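Local coordinates for probable 2-dehydropantoate 2-reductase (Bacillus subtilis, PDB 3EGO), which probably catalyses the NADPH-dependent reduction of ketopantoate (2-dehydropantoate) to pantoate in the pathway to pantothenate, at residues R128-D131 / T132-D135. Sequence-based numbering, arbitrary orientation.
Sequences RKSD and TAVD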
# COMPACT_ATOMS: atom_id res chain seq x y z
N ARG A 128 23.29 -2.16 14.04
CA ARG A 128 23.48 -2.79 15.37
C ARG A 128 23.45 -4.31 15.19
O ARG A 128 22.53 -4.86 14.57
CB ARG A 128 22.39 -2.34 16.38
CG ARG A 128 22.49 -3.02 17.77
CD ARG A 128 21.55 -2.32 18.80
NE ARG A 128 20.17 -2.64 18.49
CZ ARG A 128 19.13 -2.31 19.25
NH1 ARG A 128 19.31 -1.60 20.35
NH2 ARG A 128 17.90 -2.67 18.88
N LYS A 129 24.48 -4.99 15.71
CA LYS A 129 24.57 -6.44 15.61
C LYS A 129 24.00 -7.14 16.84
O LYS A 129 23.48 -8.23 16.73
CB LYS A 129 26.03 -6.87 15.41
CG LYS A 129 26.61 -6.36 14.09
CD LYS A 129 28.06 -6.90 13.83
CE LYS A 129 28.04 -8.21 13.01
NZ LYS A 129 27.11 -8.10 11.83
N SER A 130 24.12 -6.51 18.00
CA SER A 130 23.65 -7.05 19.27
C SER A 130 23.47 -5.90 20.23
O SER A 130 23.66 -4.74 19.86
CB SER A 130 24.67 -8.02 19.85
OG SER A 130 25.87 -7.34 20.15
N ASP A 131 23.13 -6.20 21.48
CA ASP A 131 23.05 -5.14 22.52
C ASP A 131 24.34 -4.34 22.71
O ASP A 131 24.31 -3.21 23.17
CB ASP A 131 22.61 -5.72 23.88
CG ASP A 131 21.06 -5.70 24.10
OD1 ASP A 131 20.31 -5.02 23.37
OD2 ASP A 131 20.58 -6.38 25.03
N THR A 132 25.50 -4.93 22.45
CA THR A 132 26.75 -4.22 22.66
C THR A 132 27.57 -3.97 21.37
O THR A 132 28.65 -3.37 21.41
CB THR A 132 27.67 -4.98 23.68
OG1 THR A 132 27.98 -6.26 23.13
CG2 THR A 132 26.96 -5.18 25.02
N ALA A 133 27.10 -4.40 20.22
CA ALA A 133 27.98 -4.38 19.06
C ALA A 133 27.34 -3.68 17.86
O ALA A 133 26.11 -3.81 17.63
CB ALA A 133 28.38 -5.82 18.69
N VAL A 134 28.18 -2.96 17.09
CA VAL A 134 27.71 -2.17 15.96
C VAL A 134 28.71 -2.29 14.81
O VAL A 134 29.95 -2.23 14.99
CB VAL A 134 27.42 -0.66 16.35
CG1 VAL A 134 28.72 0.08 16.72
CG2 VAL A 134 26.72 0.12 15.17
N ASP A 135 28.20 -2.40 13.60
CA ASP A 135 29.08 -2.51 12.46
C ASP A 135 29.06 -1.16 11.78
O ASP A 135 27.98 -0.69 11.43
CB ASP A 135 28.50 -3.57 11.56
CG ASP A 135 29.36 -3.89 10.35
OD1 ASP A 135 30.45 -3.32 10.16
OD2 ASP A 135 28.93 -4.76 9.57
O HOH W 1 30.09 -7.58 10.56
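The carbonyl oxygen of Ala133 receives two backbone N-H groups from the facing residues of a tight hairpin that links strand 116-128 to strand 133-138. Lys129 N supplies the firm bond, 2.8 Å from Ala133 O; Ser130 N adds a weak one to the same oxygen at 3.4 Å. Two consecutive donors on one acceptor, just beyond the non-hydrogen-bonded pair Arg128-Val134, are consistent with a classic beta bulge. Asp131 and Thr132 form the corner of a type I turn, closed weakly by Ala133 N on Ser130 O at 3.5 Å. Ser130 OG, set between its own backbone N and carbonyl carbon (chi1 64°), accepts a weak bond from Thr132 N (3.4 Å) and lies 3.3 Å from Ala133 CB.

Polar ends at the turn find partners beyond it. Asp131 OD1 forms a salt bridge with Arg33, Asp131 O accepts from Gln36, and Arg128 NH1 donates to the carbonyl of Gly10, in the glycine-rich segment that by similarity binds NADP(+). Thr132 packs its side chain on Ala39 and Ile40 of helix 34-43; a glycine in its place would probably open a gap against Ala39 and Ile40 and let the turn shift against the helix.

Further along, Lys129 bends at chi3 and chi4 across Asp135, its CD 4.1 Å from Asp135 CB. Lys129 NZ and Asp135 OD2 stay too far apart for a salt bridge, and a water spans them, donating to OD2 at 3.2 Å and accepting weakly from NZ. The hairpin thus relies on one strong backbone bond and several weak ones; of its charges, Arg128 is directed at the glycine-rich segment and Asp131 is paired with Arg33, whereas Lys129 and Asp135 are joined through water without a direct salt bridge.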